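Local coordinates for cellulosomal scaffoldin adaptor protein B (PDB 4U3S), which probably serves as an adaptor scaffoldin of the cellulosome, its third type II cohesin domain, the part described here, being of the kind that binds dockerin modules, at residues I29-G34 with F146-N151. Numbering follows the deposited sequence.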
loop_
_atom_site.group_PDB
_atom_site.type_symbol
_atom_site.label_atom_id
_atom_site.label_comp_id
_atom_site.label_asym_id
_atom_site.label_seq_id
_atom_site.Cartn_x
_atom_site.Cartn_y
_atom_site.Cartn_z
ATOM N N ILE A 29 -5.736 14.046 -16.910
ATOM C CA ILE A 29 -5.691 14.046 -15.440
ATOM C C ILE A 29 -4.809 15.197 -14.974
ATOM O O ILE A 29 -3.577 15.144 -15.116
ATOM C CB ILE A 29 -5.231 12.709 -14.882
ATOM C CG1 ILE A 29 -6.033 11.551 -15.491
ATOM C CG2 ILE A 29 -5.285 12.699 -13.359
ATOM C CD1 ILE A 29 -7.534 11.601 -15.248
ATOM N N THR A 30 -5.443 16.230 -14.403
ATOM C CA THR A 30 -4.734 17.459 -14.075
ATOM C C THR A 30 -3.563 17.226 -13.111
ATOM O O THR A 30 -3.745 16.726 -12.019
ATOM C CB THR A 30 -5.693 18.509 -13.493
ATOM O OG1 THR A 30 -6.678 18.801 -14.484
ATOM C CG2 THR A 30 -4.954 19.802 -13.108
ATOM N N ASN A 31 -2.363 17.626 -13.517
ATOM C CA ASN A 31 -1.200 17.599 -12.619
ATOM C C ASN A 31 -0.904 16.209 -12.033
ATOM O O ASN A 31 -0.475 16.082 -10.890
ATOM C CB ASN A 31 -1.369 18.666 -11.538
ATOM C CG ASN A 31 -1.394 20.075 -12.123
ATOM O OD1 ASN A 31 -0.814 20.321 -13.185
ATOM N ND2 ASN A 31 -2.076 20.999 -11.448
ATOM N N PHE A 32 -1.110 15.190 -12.859
ATOM C CA PHE A 32 -0.960 13.778 -12.485
ATOM C C PHE A 32 0.446 13.450 -11.962
ATOM O O PHE A 32 1.454 13.783 -12.599
ATOM C CB PHE A 32 -1.268 12.927 -13.701
ATOM C CG PHE A 32 -1.033 11.476 -13.516
ATOM C CD1 PHE A 32 -1.920 10.682 -12.802
ATOM C CD2 PHE A 32 0.061 10.881 -14.110
ATOM C CE1 PHE A 32 -1.677 9.322 -12.659
ATOM C CE2 PHE A 32 0.292 9.533 -13.976
ATOM C CZ PHE A 32 -0.587 8.750 -13.266
ATOM N N SER A 33 0.503 12.779 -10.817
ATOM C CA SER A 33 1.784 12.418 -10.190
ATOM C C SER A 33 1.913 10.952 -9.865
ATOM O O SER A 33 2.995 10.523 -9.448
ATOM C CB SER A 33 2.002 13.188 -8.898
ATOM O OG SER A 33 1.123 12.724 -7.852
ATOM N N GLY A 34 0.842 10.175 -10.028
ATOM C CA GLY A 34 0.910 8.755 -9.665
ATOM C C GLY A 34 -0.411 8.044 -9.715
ATOM O O GLY A 34 -1.458 8.674 -9.623
ATOM N N PHE A 146 -3.447 10.538 -8.418
ATOM C CA PHE A 146 -2.901 11.559 -7.527
ATOM C C PHE A 146 -2.309 12.715 -8.320
ATOM O O PHE A 146 -1.877 12.531 -9.445
ATOM C CB PHE A 146 -1.812 10.938 -6.639
ATOM C CG PHE A 146 -2.352 9.875 -5.709
ATOM C CD1 PHE A 146 -2.530 8.585 -6.158
ATOM C CD2 PHE A 146 -2.717 10.176 -4.425
ATOM C CE1 PHE A 146 -3.070 7.614 -5.324
ATOM C CE2 PHE A 146 -3.237 9.192 -3.577
ATOM C CZ PHE A 146 -3.414 7.922 -4.032
ATOM N N ASN A 147 -2.302 13.901 -7.714
ATOM C CA ASN A 147 -1.748 15.070 -8.367
ATOM C C ASN A 147 -0.424 15.454 -7.726
ATOM O O ASN A 147 0.010 14.847 -6.719
ATOM C CB ASN A 147 -2.729 16.223 -8.360
ATOM C CG ASN A 147 -3.041 16.729 -6.970
ATOM O OD1 ASN A 147 -2.218 16.657 -6.060
ATOM N ND2 ASN A 147 -4.241 17.301 -6.809
ATOM N N TRP A 148 0.221 16.464 -8.296
ATOM C CA TRP A 148 1.567 16.790 -7.883
ATOM C C TRP A 148 1.663 17.607 -6.605
ATOM O O TRP A 148 2.772 17.960 -6.180
ATOM C CB TRP A 148 2.345 17.439 -9.009
ATOM C CG TRP A 148 1.880 18.807 -9.502
ATOM C CD1 TRP A 148 0.983 19.658 -8.948
ATOM C CD2 TRP A 148 2.403 19.465 -10.653
ATOM N NE1 TRP A 148 0.900 20.825 -9.700
ATOM C CE2 TRP A 148 1.778 20.722 -10.748
ATOM C CE3 TRP A 148 3.370 19.115 -11.599
ATOM C CZ2 TRP A 148 2.058 21.611 -11.779
ATOM C CZ3 TRP A 148 3.646 19.998 -12.622
ATOM C CH2 TRP A 148 2.986 21.225 -12.709
ATOM N N TYR A 149 0.530 17.860 -5.958
ATOM C CA TYR A 149 0.558 18.354 -4.596
ATOM C C TYR A 149 0.535 17.195 -3.614
ATOM O O TYR A 149 0.645 17.398 -2.419
ATOM C CB TYR A 149 -0.635 19.263 -4.346
ATOM C CG TYR A 149 -0.480 20.605 -5.016
ATOM C CD1 TYR A 149 0.446 21.535 -4.536
ATOM C CD2 TYR A 149 -1.258 20.950 -6.099
ATOM C CE1 TYR A 149 0.582 22.792 -5.117
ATOM C CE2 TYR A 149 -1.137 22.204 -6.697
ATOM C CZ TYR A 149 -0.209 23.114 -6.206
ATOM O OH TYR A 149 -0.079 24.359 -6.790
ATOM N N GLY A 150 0.378 15.991 -4.136
ATOM C CA GLY A 150 0.426 14.769 -3.339
ATOM C C GLY A 150 -0.954 14.274 -2.933
ATOM O O GLY A 150 -1.067 13.361 -2.090
ATOM N N ASN A 151 -1.999 14.859 -3.510
ATOM C CA ASN A 151 -3.362 14.549 -3.093
ATOM C C ASN A 151 -4.079 13.578 -4.005
ATOM O O ASN A 151 -3.907 13.588 -5.219
ATOM C CB ASN A 151 -4.173 15.839 -2.994
ATOM C CG ASN A 151 -3.704 16.709 -1.862
ATOM O OD1 ASN A 151 -3.470 16.215 -0.758
ATOM N ND2 ASN A 151 -3.560 18.012 -2.119
#
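The carbonyl oxygen of Asn147 is gripped twice: Ser33 OG donates to Asn147 O at 2.7 Å from one face of the carbonyl plane, and Gly150 N donates to it from the opposite face. The hydroxyl stands well above that plane and does not follow a lone pair. A chi1 of 71° sets OG between its own backbone N and carbonyl carbon, swinging it onto this oxygen. The Gly150 bond closes a type I turn from Asn147 to Gly150. Inside the same loop Asn147 OD1 accepts from Tyr149 N at 3.0 Å, forming an Asx turn, and from Asn151 N on the other face, which pins the amide.

The antiparallel register rests on the non-hydrogen-bonded pair of Phe32 with Asn147 and on Ser33 N, which meets Phe146 O at 2.8 Å and a fairly straight 163°. Phe146 N reaches Gly34 O in a more bent bond of 3.0 Å. At the other end, Trp148 N gives Asn31 O a weak, bent bond.

Asn31 stacks flat on the Trp148 indole, amide and ring planes 12° apart. Its CB lies 3.6 Å from the centroid of the five-membered ring of Trp148, a CH-pi contact over the face, and OD1 extends toward the six-membered rim, 3.4 Å from Trp148 CZ2.

Apolar side chains from a chain of another protein pack on Ser33 and Phe146, and a basic one hydrogen-bonds Asn151 OD1, consistent with a cohesin's partner-binding surface. The contact joins the start of strand 32-40 to the end of strand 143-147. Helix 98-104 adjoins it: Tyr101 meets Trp148 edge-to-face, its OH hydrogen-bonds Phe32 O, and Arg102 NH1 hydrogen-bonds Trp148 O.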